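Long-range contacts in cellulosome anchoring protein cohesin region (Clostridium thermocellum, PDB 4DH2), which binds a type I dockerin through its cohesin domain, and so probably anchors dockerin-bearing proteins of the cellulosome system: residues A[44-48]-A[141-145]; A[26-32]-A[116-122]; A[17-21]-A[153-157]. All blocks are in the same frame, centred on the assembly; numbering follows the deposited sequence.

Contact 1 (A[44-48]-A[141-145]); sequences HGIQS and FCDFD
The ring of His-44 and the carboxylate of Asp-143 make the polar side-chain link of this contact. His-44 NE2 gives a nearly straight hydrogen bond of 2.7 Å to Asp-143 OD2. The oxygen lies in the ring plane and uses its anti lone pair, while ring and carboxylate planes stand 80° apart. Asp-143 CG sits between its backbone N and carbonyl carbon (chi1 72°), which turns the carboxylate to His-44. The other oxygen, OD1, accepts the backbone N of Lys-147, so both ends of the carboxylate are held.

Backbone bonds join Ser-48 and Cys-142 as an antiparallel hydrogen-bonded pair, with Cys-142 N 3.0 Å from Ser-48 O. Cys-142 O accepts Gln-47 N at 2.9 Å and, weakly, Ser-48 N. Gln-47 and Ser-48 thus both face Cys-142 in a classic beta bulge, where strand 48-54 pairs with strand 129-142. A water bridges the parting chains, donating to Gly-45 O and accepting from Phe-144 N.

Ile-46 CD1 meets the edge of the Phe-141 ring, 4.1 Å from Phe-141 CD1. Gln-47 OE1 comes obliquely to Phe-144 CD1 at 3.3 Å. Gln-47 NE2 donates to Asp-94 OD1 and Asp-95 O. Arg-26 of the dockerin chain bonds weakly to Gln-47 OE1, hydrogen-bonds Phe-144 O and makes a cation-pi contact with Phe-144.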
ATOM      1  N   HIS A  44       6.558 -18.802  -2.840  1.00 24.31           N
ATOM      2  CA  HIS A  44       7.039 -18.404  -4.160  1.00 25.54           C
ATOM      3  C   HIS A  44       7.122 -16.893  -4.349  1.00 28.21           C
ATOM      4  O   HIS A  44       7.731 -16.418  -5.311  1.00 24.60           O
ATOM      5  CB  HIS A  44       6.285 -19.090  -5.300  1.00 25.52           C
ATOM      6  CG  HIS A  44       4.984 -18.455  -5.689  1.00 22.99           C
ATOM      7  ND1 HIS A  44       3.827 -18.625  -4.966  1.00 27.45           N
ATOM      8  CD2 HIS A  44       4.636 -17.763  -6.802  1.00 24.17           C
ATOM      9  CE1 HIS A  44       2.830 -18.012  -5.588  1.00 23.25           C
ATOM     10  NE2 HIS A  44       3.296 -17.483  -6.704  1.00 22.68           N
ATOM     11  N   GLY A  45       6.543 -16.150  -3.410  1.00 23.03           N
ATOM     12  CA  GLY A  45       6.886 -14.751  -3.251  1.00 20.87           C
ATOM     13  C   GLY A  45       5.920 -13.719  -3.800  1.00 20.08           C
ATOM     14  O   GLY A  45       5.293 -13.910  -4.844  1.00 21.46           O
ATOM     15  N   ILE A  46       5.831 -12.605  -3.073  1.00 18.45           N
ATOM     16  CA  ILE A  46       5.132 -11.400  -3.497  1.00 14.15           C
ATOM     17  C   ILE A  46       6.058 -10.496  -4.330  1.00 18.15           C
ATOM     18  O   ILE A  46       7.146 -10.105  -3.888  1.00 19.22           O
ATOM     19  CB  ILE A  46       4.678 -10.596  -2.276  1.00 13.10           C
ATOM     20  CG1 ILE A  46       3.816 -11.469  -1.347  1.00 18.28           C
ATOM     21  CG2 ILE A  46       3.894  -9.326  -2.672  1.00 16.76           C
ATOM     22  CD1 ILE A  46       3.693 -10.911   0.061  1.00 19.34           C
ATOM     23  N   GLN A  47       5.593 -10.157  -5.521  1.00 15.91           N
ATOM     24  CA  GLN A  47       6.237  -9.174  -6.388  1.00 18.94           C
ATOM     25  C   GLN A  47       5.856  -7.750  -6.025  1.00 17.68           C
ATOM     26  O   GLN A  47       6.699  -6.828  -6.013  1.00 16.45           O
ATOM     27  CB  GLN A  47       5.823  -9.468  -7.832  1.00 16.51           C
ATOM     28  CG  GLN A  47       6.082  -8.356  -8.836  1.00 17.60           C
ATOM     29  CD  GLN A  47       7.560  -8.230  -9.146  1.00 20.54           C
ATOM     30  OE1 GLN A  47       8.216  -9.215  -9.466  1.00 21.18           O
ATOM     31  NE2 GLN A  47       8.092  -7.031  -9.007  1.00 17.34           N
ATOM     32  N   SER A  48       4.579  -7.539  -5.725  1.00 16.33           N
ATOM     33  CA  SER A  48       4.119  -6.192  -5.472  1.00 14.09           C
ATOM     34  C   SER A  48       2.869  -6.208  -4.591  1.00 13.41           C
ATOM     35  O   SER A  48       2.053  -7.138  -4.677  1.00 15.34           O
ATOM     36  CB  SER A  48       3.778  -5.497  -6.776  1.00 15.44           C
ATOM     37  OG  SER A  48       3.257  -4.188  -6.557  1.00 18.36           O
ATOM     38  N   PHE A 141      -2.366  -7.591  -3.999  1.00 13.68           N
ATOM     39  CA  PHE A 141      -1.055  -8.249  -3.974  1.00 15.18           C
ATOM     40  C   PHE A 141      -0.935  -9.113  -5.219  1.00 20.16           C
ATOM     41  O   PHE A 141      -1.921  -9.684  -5.672  1.00 15.63           O
ATOM     42  CB  PHE A 141      -0.927  -9.210  -2.791  1.00 12.22           C
ATOM     43  CG  PHE A 141      -0.847  -8.563  -1.438  1.00 13.90           C
ATOM     44  CD1 PHE A 141       0.278  -8.705  -0.652  1.00 18.98           C
ATOM     45  CD2 PHE A 141      -1.920  -7.865  -0.930  1.00 16.97           C
ATOM     46  CE1 PHE A 141       0.353  -8.131   0.576  1.00 18.22           C
ATOM     47  CE2 PHE A 141      -1.853  -7.310   0.329  1.00 17.42           C
ATOM     48  CZ  PHE A 141      -0.726  -7.428   1.071  1.00 14.74           C
ATOM     49  N   CYS A 142       0.269  -9.274  -5.743  1.00 16.92           N
ATOM     50  CA  CYS A 142       0.469 -10.220  -6.828  1.00 15.76           C
ATOM     51  C   CYS A 142       1.844 -10.871  -6.771  1.00 12.91           C
ATOM     52  O   CYS A 142       2.764 -10.396  -6.064  1.00 14.14           O
ATOM     53  CB  CYS A 142       0.245  -9.584  -8.192  1.00 13.60           C
ATOM     54  SG  CYS A 142       1.576  -8.409  -8.734  1.00 17.89           S
ATOM     55  N   ASP A 143       1.976 -11.973  -7.517  1.00 16.08           N
ATOM     56  CA  ASP A 143       3.244 -12.663  -7.628  1.00 18.54           C
ATOM     57  C   ASP A 143       4.006 -12.201  -8.859  1.00 15.72           C
ATOM     58  O   ASP A 143       3.572 -11.278  -9.555  1.00 15.41           O
ATOM     59  CB  ASP A 143       3.107 -14.188  -7.572  1.00 17.54           C
ATOM     60  CG  ASP A 143       2.500 -14.803  -8.791  1.00 20.19           C
ATOM     61  OD1 ASP A 143       2.317 -14.140  -9.833  1.00 19.01           O
ATOM     62  OD2 ASP A 143       2.248 -16.042  -8.697  1.00 19.87           O
ATOM     63  N   PHE A 144       5.150 -12.829  -9.081  1.00 17.30           N
ATOM     64  CA  PHE A 144       6.021 -12.440 -10.197  1.00 17.52           C
ATOM     65  C   PHE A 144       5.300 -12.507 -11.539  1.00 19.28           C
ATOM     66  O   PHE A 144       5.517 -11.661 -12.431  1.00 18.80           O
ATOM     67  CB  PHE A 144       7.252 -13.320 -10.257  1.00 19.58           C
ATOM     68  CG  PHE A 144       8.156 -12.943 -11.378  1.00 15.77           C
ATOM     69  CD1 PHE A 144       9.033 -11.900 -11.226  1.00 16.52           C
ATOM     70  CD2 PHE A 144       8.105 -13.618 -12.583  1.00 23.44           C
ATOM     71  CE1 PHE A 144       9.878 -11.538 -12.268  1.00 18.50           C
ATOM     72  CE2 PHE A 144       8.933 -13.261 -13.614  1.00 25.78           C
ATOM     73  CZ  PHE A 144       9.817 -12.217 -13.451  1.00 21.01           C
ATOM     74  N   ASP A 145       4.400 -13.484 -11.681  1.00 17.35           N
ATOM     75  CA  ASP A 145       3.626 -13.634 -12.897  1.00 17.20           C
ATOM     76  C   ASP A 145       2.346 -12.825 -12.953  1.00 19.64           C
ATOM     77  O   ASP A 145       1.537 -13.006 -13.868  1.00 19.53           O
ATOM     78  CB  ASP A 145       3.303 -15.117 -13.128  1.00 19.88           C
ATOM     79  CG  ASP A 145       4.553 -15.954 -13.286  1.00 23.11           C
ATOM     80  OD1 ASP A 145       5.408 -15.593 -14.146  1.00 25.00           O
ATOM     81  OD2 ASP A 145       4.716 -16.941 -12.532  1.00 28.39           O
TER
HETATM   82  O   HOH W   1       6.215 -14.914  -7.449  1.00 19.58           O

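Contact 2 (A[26-32]-A[116-122]); sequences AKAGDTV and RIKPDIF
Ile-117 lays its side chain against the turn 27-30, with CG2 4.0 Å from Ala-28 CA. Its CG1 lies beside the backbone N (chi1 -54°) and CG2 anti to that N, which turns the CG2 methyl to Ala-28. The place of CD1 is doubtful, since it is modelled too close to Ala-26 CB. The turn is a type II beta turn that links strands 15-27 and 31-39, and it packs on the end of strand 108-117 in the cohesin domain. Val-158 and Ile-160 of strand 149-161 also touch Ile-117.

Ala-28 CB faces two side chains that lie together, Ile-121 CG2 and the edge of the Phe-122 ring at CE2, each 4.2 Å away. Beside them, Pro-119 CB sits 4.0 Å from Gly-29 CA.

Thr-31 and Arg-116 form an antiparallel non-hydrogen-bonded pair. Arg-116 CB lies 4.1 Å from Thr-31 OG1, the two side chains crossing at an angle. Farther out, Arg-116 NH1 makes a salt bridge with Glu-61.

The backbone bonds differ in quality. Ile-117 N donates to Asp-30 O at 2.7 Å, while Gly-29 N makes a weak bond to Ile-117 O. The turn is also tied within itself: Asp-30 OD2 accepts Lys-27 N at 2.8 Å, with the donor 63° out of the carboxylate plane.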
ATOM      1  N   ALA A  26      -1.414   1.393  25.242  1.00 26.12           N
ATOM      2  CA  ALA A  26      -0.634   2.591  25.537  1.00 30.81           C
ATOM      3  C   ALA A  26      -1.449   3.548  26.373  1.00 29.65           C
ATOM      4  O   ALA A  26      -2.618   3.296  26.690  1.00 28.24           O
ATOM      5  CB  ALA A  26      -0.204   3.274  24.250  1.00 28.32           C
ATOM      6  N   LYS A  27      -0.824   4.664  26.728  1.00 28.65           N
ATOM      7  CA  LYS A  27      -1.484   5.669  27.524  1.00 32.80           C
ATOM      8  C   LYS A  27      -1.669   6.892  26.664  1.00 26.28           C
ATOM      9  O   LYS A  27      -0.879   7.143  25.756  1.00 23.26           O
ATOM     10  CB  LYS A  27      -0.639   5.998  28.759  1.00 34.71           C
ATOM     11  CG  LYS A  27      -0.389   4.798  29.656  1.00 60.65           C
ATOM     12  CD  LYS A  27       0.567   5.138  30.793  1.00 84.74           C
ATOM     13  CE  LYS A  27       0.845   3.926  31.680  1.00101.42           C
ATOM     14  NZ  LYS A  27       1.989   4.147  32.615  1.00108.92           N
ATOM     15  N   ALA A  28      -2.691   7.676  26.961  1.00 26.90           N
ATOM     16  CA  ALA A  28      -2.898   8.925  26.250  1.00 31.40           C
ATOM     17  C   ALA A  28      -1.643   9.755  26.371  1.00 34.10           C
ATOM     18  O   ALA A  28      -1.076   9.866  27.458  1.00 28.86           O
ATOM     19  CB  ALA A  28      -4.033   9.670  26.836  1.00 33.79           C
ATOM     20  N   GLY A  29      -1.236  10.341  25.250  1.00 28.68           N
ATOM     21  CA  GLY A  29      -0.029  11.128  25.153  1.00 30.20           C
ATOM     22  C   GLY A  29       1.206  10.362  24.702  1.00 27.61           C
ATOM     23  O   GLY A  29       2.199  10.988  24.363  1.00 27.74           O
ATOM     24  N   ASP A  30       1.167   9.027  24.717  1.00 23.50           N
ATOM     25  CA  ASP A  30       2.331   8.229  24.365  1.00 23.92           C
ATOM     26  C   ASP A  30       2.654   8.352  22.890  1.00 29.70           C
ATOM     27  O   ASP A  30       1.768   8.557  22.056  1.00 27.74           O
ATOM     28  CB  ASP A  30       2.109   6.736  24.612  1.00 23.19           C
ATOM     29  CG  ASP A  30       2.191   6.348  26.060  1.00 34.55           C
ATOM     30  OD1 ASP A  30       2.581   7.192  26.899  1.00 25.70           O
ATOM     31  OD2 ASP A  30       1.878   5.171  26.344  1.00 30.00           O
ATOM     32  N   THR A  31       3.926   8.197  22.574  1.00 27.22           N
ATOM     33  CA  THR A  31       4.331   7.879  21.209  1.00 26.47           C
ATOM     34  C   THR A  31       4.753   6.435  21.200  1.00 24.93           C
ATOM     35  O   THR A  31       5.599   6.019  21.994  1.00 24.60           O
ATOM     36  CB  THR A  31       5.499   8.759  20.732  1.00 28.78           C
ATOM     37  OG1 THR A  31       5.112  10.130  20.791  1.00 24.46           O
ATOM     38  CG2 THR A  31       5.915   8.396  19.312  1.00 32.31           C
ATOM     39  N   VAL A  32       4.174   5.648  20.289  1.00 21.91           N
ATOM     40  CA  VAL A  32       4.389   4.216  20.287  1.00 25.85           C
ATOM     41  C   VAL A  32       4.549   3.737  18.839  1.00 24.90           C
ATOM     42  O   VAL A  32       4.255   4.484  17.901  1.00 25.08           O
ATOM     43  CB  VAL A  32       3.203   3.474  20.925  1.00 25.54           C
ATOM     44  CG1 VAL A  32       3.005   3.894  22.382  1.00 29.94           C
ATOM     45  CG2 VAL A  32       1.914   3.715  20.123  1.00 27.69           C
ATOM     46  N   ARG A 116       1.517   9.067  17.623  1.00 21.83           N
ATOM     47  CA  ARG A 116       1.314   9.706  18.920  1.00 24.60           C
ATOM     48  C   ARG A 116      -0.126   9.578  19.273  1.00 31.30           C
ATOM     49  O   ARG A 116      -0.984   9.884  18.461  1.00 28.13           O
ATOM     50  CB  ARG A 116       1.657  11.189  18.869  1.00 27.42           C
ATOM     51  CG  ARG A 116       1.295  11.918  20.170  1.00 45.04           C
ATOM     52  CD  ARG A 116       1.391  13.420  20.033  1.00 62.15           C
ATOM     53  NE  ARG A 116       2.771  13.883  20.141  1.00 66.82           N
ATOM     54  CZ  ARG A 116       3.356  14.725  19.298  1.00 69.47           C
ATOM     55  NH1 ARG A 116       2.694  15.221  18.262  1.00 73.58           N
ATOM     56  NH2 ARG A 116       4.616  15.072  19.494  1.00 65.86           N
ATOM     57  N   ILE A 117      -0.402   9.117  20.482  1.00 29.32           N
ATOM     58  CA  ILE A 117      -1.766   9.072  20.968  1.00 25.84           C
ATOM     59  C   ILE A 117      -2.120  10.412  21.596  1.00 33.70           C
ATOM     60  O   ILE A 117      -1.438  10.877  22.519  1.00 26.84           O
ATOM     61  CB  ILE A 117      -1.942   7.939  21.986  1.00 26.41           C
ATOM     62  CG1 ILE A 117      -1.463   6.620  21.377  1.00 34.61           C
ATOM     63  CG2 ILE A 117      -3.408   7.881  22.464  1.00 29.97           C
ATOM     64  CD1 ILE A 117      -1.492   5.466  22.330  1.00 51.29           C
ATOM     65  N   LYS A 118      -3.175  11.053  21.110  1.00 27.75           N
ATOM     66  CA  LYS A 118      -3.425  12.431  21.530  1.00 31.08           C
ATOM     67  C   LYS A 118      -3.737  12.507  23.018  1.00 39.13           C
ATOM     68  O   LYS A 118      -4.539  11.746  23.528  1.00 34.35           O
ATOM     69  CB  LYS A 118      -4.504  13.089  20.667  1.00 36.03           C
ATOM     70  CG  LYS A 118      -4.065  13.192  19.208  1.00 42.06           C
ATOM     71  CD  LYS A 118      -4.871  14.193  18.409  1.00 46.78           C
ATOM     72  CE  LYS A 118      -4.386  14.220  16.971  1.00 50.84           C
ATOM     73  NZ  LYS A 118      -5.176  15.145  16.119  1.00 49.82           N
ATOM     74  N   PRO A 119      -3.062  13.417  23.730  1.00 36.43           N
ATOM     75  CA  PRO A 119      -3.189  13.424  25.189  1.00 35.53           C
ATOM     76  C   PRO A 119      -4.573  13.850  25.653  1.00 31.38           C
ATOM     77  O   PRO A 119      -4.904  13.599  26.802  1.00 42.56           O
ATOM     78  CB  PRO A 119      -2.131  14.448  25.637  1.00 45.06           C
ATOM     79  CG  PRO A 119      -1.905  15.335  24.447  1.00 40.01           C
ATOM     80  CD  PRO A 119      -2.126  14.443  23.236  1.00 38.91           C
ATOM     81  N   ASP A 120      -5.368  14.445  24.761  1.00 38.69           N
ATOM     82  CA  ASP A 120      -6.662  15.019  25.128  1.00 55.63           C
ATOM     83  C   ASP A 120      -7.830  14.149  24.706  1.00 57.03           C
ATOM     84  O   ASP A 120      -8.952  14.640  24.555  1.00 49.41           O
ATOM     85  CB  ASP A 120      -6.828  16.394  24.478  1.00 66.06           C
ATOM     86  CG  ASP A 120      -6.979  16.309  22.966  1.00 77.00           C
ATOM     87  OD1 ASP A 120      -6.405  15.380  22.349  1.00 78.57           O
ATOM     88  OD2 ASP A 120      -7.675  17.171  22.394  1.00 77.93           O
ATOM     89  N   ILE A 121      -7.580  12.858  24.527  1.00 54.05           N
ATOM     90  CA  ILE A 121      -8.611  11.968  24.012  1.00 52.85           C
ATOM     91  C   ILE A 121      -9.733  11.732  25.041  1.00 45.40           C
ATOM     92  O   ILE A 121     -10.861  11.428  24.675  1.00 44.16           O
ATOM     93  CB  ILE A 121      -8.004  10.619  23.528  1.00 49.31           C
ATOM     94  CG1 ILE A 121      -9.003   9.858  22.667  1.00 50.04           C
ATOM     95  CG2 ILE A 121      -7.593   9.758  24.697  1.00 48.93           C
ATOM     96  CD1 ILE A 121      -9.459  10.627  21.442  1.00 57.91           C
ATOM     97  N   PHE A 122      -9.443  11.898  26.325  1.00 36.56           N
ATOM     98  CA  PHE A 122     -10.459  11.655  27.346  1.00 40.84           C
ATOM     99  C   PHE A 122     -11.203  12.918  27.758  1.00 52.32           C
ATOM    100  O   PHE A 122     -12.001  12.894  28.692  1.00 44.00           O
ATOM    101  CB  PHE A 122      -9.853  10.962  28.563  1.00 40.00           C
ATOM    102  CG  PHE A 122      -9.435   9.543  28.289  1.00 38.05           C
ATOM    103  CD1 PHE A 122     -10.320   8.494  28.479  1.00 29.50           C
ATOM    104  CD2 PHE A 122      -8.170   9.263  27.795  1.00 40.97           C
ATOM    105  CE1 PHE A 122      -9.943   7.179  28.221  1.00 33.50           C
ATOM    106  CE2 PHE A 122      -7.790   7.957  27.522  1.00 34.62           C
ATOM    107  CZ  PHE A 122      -8.674   6.911  27.745  1.00 35.08           C
TER

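Contact 3 (A[17-21]-A[153-157])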
ATOM      1  N   LEU A  17      -2.418 -14.865   1.748  1.00 19.73           N
ATOM      2  CA  LEU A  17      -1.683 -14.552   2.974  1.00 19.44           C
ATOM      3  C   LEU A  17      -2.612 -13.811   3.926  1.00 18.59           C
ATOM      4  O   LEU A  17      -3.767 -13.484   3.600  1.00 19.76           O
ATOM      5  CB  LEU A  17      -0.421 -13.724   2.701  1.00 18.98           C
ATOM      6  CG  LEU A  17      -0.658 -12.408   1.953  1.00 23.06           C
ATOM      7  CD1 LEU A  17      -1.070 -11.325   2.860  1.00 31.27           C
ATOM      8  CD2 LEU A  17       0.624 -12.035   1.197  1.00 30.58           C
ATOM      9  N   ASP A  18      -2.096 -13.570   5.120  1.00 18.10           N
ATOM     10  CA  ASP A  18      -2.821 -12.835   6.135  1.00 15.74           C
ATOM     11  C   ASP A  18      -2.076 -11.539   6.429  1.00 17.03           C
ATOM     12  O   ASP A  18      -0.842 -11.543   6.510  1.00 18.77           O
ATOM     13  CB  ASP A  18      -2.906 -13.646   7.430  1.00 24.45           C
ATOM     14  CG  ASP A  18      -3.773 -14.880   7.280  1.00 23.98           C
ATOM     15  OD1 ASP A  18      -4.983 -14.768   7.433  1.00 27.13           O
ATOM     16  OD2 ASP A  18      -3.229 -15.942   7.012  1.00 29.21           O
ATOM     17  N   VAL A  19      -2.843 -10.463   6.586  1.00 17.89           N
ATOM     18  CA  VAL A  19      -2.299  -9.168   6.950  1.00 18.93           C
ATOM     19  C   VAL A  19      -2.898  -8.785   8.311  1.00 19.83           C
ATOM     20  O   VAL A  19      -4.122  -8.750   8.451  1.00 23.69           O
ATOM     21  CB  VAL A  19      -2.659  -8.106   5.907  1.00 17.49           C
ATOM     22  CG1 VAL A  19      -2.085  -6.779   6.278  1.00 22.07           C
ATOM     23  CG2 VAL A  19      -2.173  -8.533   4.536  1.00 19.74           C
ATOM     24  N   LEU A  20      -2.039  -8.484   9.291  1.00 19.98           N
ATOM     25  CA  LEU A  20      -2.495  -8.198  10.661  1.00 20.86           C
ATOM     26  C   LEU A  20      -1.984  -6.868  11.176  1.00 24.07           C
ATOM     27  O   LEU A  20      -0.836  -6.506  10.936  1.00 24.39           O
ATOM     28  CB  LEU A  20      -1.993  -9.290  11.603  1.00 26.25           C
ATOM     29  CG  LEU A  20      -2.306 -10.743  11.252  1.00 34.12           C
ATOM     30  CD1 LEU A  20      -1.217 -11.333  10.391  1.00 28.09           C
ATOM     31  CD2 LEU A  20      -2.471 -11.573  12.515  1.00 44.77           C
ATOM     32  N   VAL A  21      -2.856  -6.128  11.853  1.00 25.36           N
ATOM     33  CA  VAL A  21      -2.404  -4.988  12.636  1.00 27.79           C
ATOM     34  C   VAL A  21      -2.149  -5.527  14.036  1.00 29.63           C
ATOM     35  O   VAL A  21      -3.061  -6.049  14.665  1.00 29.34           O
ATOM     36  CB  VAL A  21      -3.462  -3.899  12.688  1.00 35.88           C
ATOM     37  CG1 VAL A  21      -2.990  -2.744  13.602  1.00 37.68           C
ATOM     38  CG2 VAL A  21      -3.775  -3.388  11.304  1.00 30.40           C
ATOM     39  N   LEU A 153      -7.426  -9.735   5.591  1.00 18.33           N
ATOM     40  CA  LEU A 153      -7.121  -8.595   6.444  1.00 22.51           C
ATOM     41  C   LEU A 153      -7.752  -8.715   7.838  1.00 20.17           C
ATOM     42  O   LEU A 153      -8.935  -9.027   8.006  1.00 21.37           O
ATOM     43  CB  LEU A 153      -7.653  -7.352   5.785  1.00 18.09           C
ATOM     44  CG  LEU A 153      -7.173  -7.103   4.346  1.00 21.61           C
ATOM     45  CD1 LEU A 153      -7.812  -5.876   3.780  1.00 23.46           C
ATOM     46  CD2 LEU A 153      -5.655  -6.982   4.288  1.00 24.40           C
ATOM     47  N   LYS A 154      -6.944  -8.469   8.841  1.00 18.40           N
ATOM     48  CA  LYS A 154      -7.412  -8.459  10.199  0.53 19.44           C
ATOM     49  C   LYS A 154      -7.119  -7.096  10.805  1.00 20.75           C
ATOM     50  O   LYS A 154      -5.978  -6.696  10.886  1.00 21.36           O
ATOM     51  CB  LYS A 154      -6.723  -9.587  10.952  0.53 21.97           C
ATOM     52  CG  LYS A 154      -6.987 -10.968  10.349  0.53 23.79           C
ATOM     53  CD  LYS A 154      -5.928 -11.973  10.793  0.53 34.54           C
ATOM     54  CE  LYS A 154      -6.390 -13.418  10.631  0.53 36.80           C
ATOM     55  NZ  LYS A 154      -5.317 -14.348  11.099  0.53 40.39           N
ATOM     56  N   GLU A 155      -8.179  -6.390  11.191  1.00 20.97           N
ATOM     57  CA  GLU A 155      -8.058  -5.050  11.737  1.00 21.34           C
ATOM     58  C   GLU A 155      -7.407  -5.142  13.098  1.00 22.71           C
ATOM     59  O   GLU A 155      -7.260  -6.236  13.648  1.00 23.27           O
ATOM     60  CB  GLU A 155      -9.423  -4.408  11.862  1.00 22.19           C
ATOM     61  CG  GLU A 155     -10.022  -4.072  10.511  1.00 23.08           C
ATOM     62  CD  GLU A 155     -11.406  -3.427  10.570  1.00 24.82           C
ATOM     63  OE1 GLU A 155     -12.102  -3.520  11.603  1.00 27.82           O
ATOM     64  OE2 GLU A 155     -11.816  -2.841   9.540  1.00 32.75           O
ATOM     65  N   GLY A 156      -7.029  -4.001  13.638  1.00 28.34           N
ATOM     66  CA  GLY A 156      -6.347  -3.973  14.920  1.00 38.83           C
ATOM     67  C   GLY A 156      -6.855  -2.826  15.754  1.00 25.99           C
ATOM     68  O   GLY A 156      -7.617  -1.985  15.274  1.00 19.46           O
ATOM     69  N   LYS A 157      -6.439  -2.777  17.015  1.00 25.92           N
ATOM     70  CA  LYS A 157      -6.910  -1.728  17.909  1.00 27.64           C
ATOM     71  C   LYS A 157      -5.750  -1.257  18.749  1.00 19.71           C
ATOM     72  O   LYS A 157      -4.828  -2.034  19.031  1.00 25.34           O
ATOM     73  CB  LYS A 157      -7.991  -2.247  18.868  1.00 38.39           C
ATOM     74  CG  LYS A 157      -7.632  -3.629  19.420  1.00 37.09           C
ATOM     75  CD  LYS A 157      -8.323  -3.969  20.719  1.00 39.58           C
ATOM     76  CE  LYS A 157      -7.924  -5.379  21.156  1.00 34.42           C
ATOM     77  NZ  LYS A 157      -8.745  -5.880  22.275  1.00 59.31           N
TER
HETATM   78  O   HOH W   2      -4.803  -7.816  13.465  1.00 35.28           O
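A parallel strand pair joins the two ends of the cohesin domain: strand 15-27 runs beside strand 149-161. Val-19 pairs with Leu-153 and Leu-20 with Lys-154. Lys-154 N donates to Val-19 O at 2.9 Å. Val-21 N makes a weaker bond to Lys-154 O, at 3.3 Å.

Val-19 and Leu-153 lie side by side on one face of the sheet and point the same way. Leu-153 CD2 meets Val-19 CB at 3.6 Å and is also near both methyl groups. Phe-38 packs on Val-19, and Phe-136 on Leu-153.

Leu-20 and Lys-154 lie side by side on the other face. The lysine has two conformers, so what its far end does is doubtful. In one of them the chain is extended beyond CG, and Lys-154 CD rests 3.9 Å from Leu-20 CG. There NZ comes to 3.7 Å from Asp-18 OD1, a long and equally doubtful salt bridge. Asp-18 OD2 has a separate hydrogen bond from Asn-40 ND2.

Further on, strand 149-161 is interrupted at Glu-155. Val-21 packs on the backbone here, with CB 3.6 Å from Gly-156 CA. A water lies between the two strands, its O 2.8 Å from Val-21 O and 2.9 Å from Glu-155 O. Such a parallel pairing of first and last strands, within an otherwise antiparallel fold, is typical of the jelly-roll beta sandwich of cohesins.

Overall arrangement
All three contacts lie in the one cohesin domain and reach the same mixed sheet. Along the chain the segments run 17-21, 26-32, 44-48, 116-122, 141-145, 153-157. The loop closed by contact 3 thus encloses the other two, whose segments alternate. Contact 3 is nearest the centre of the chain. Contacts 1 and 2 lie on opposite sides of that centre, their own centres 37 Å apart. Strands 129-142 of contact 1 and 149-161 of contact 3 are neighbours, and Leu-17 packs on Ile-46 and Phe-141. Contact 2 shares strand 15-27 with contact 3, but their nearest atoms stay about 8 Å apart. The dockerin chain touches contact 1 and neither of the others.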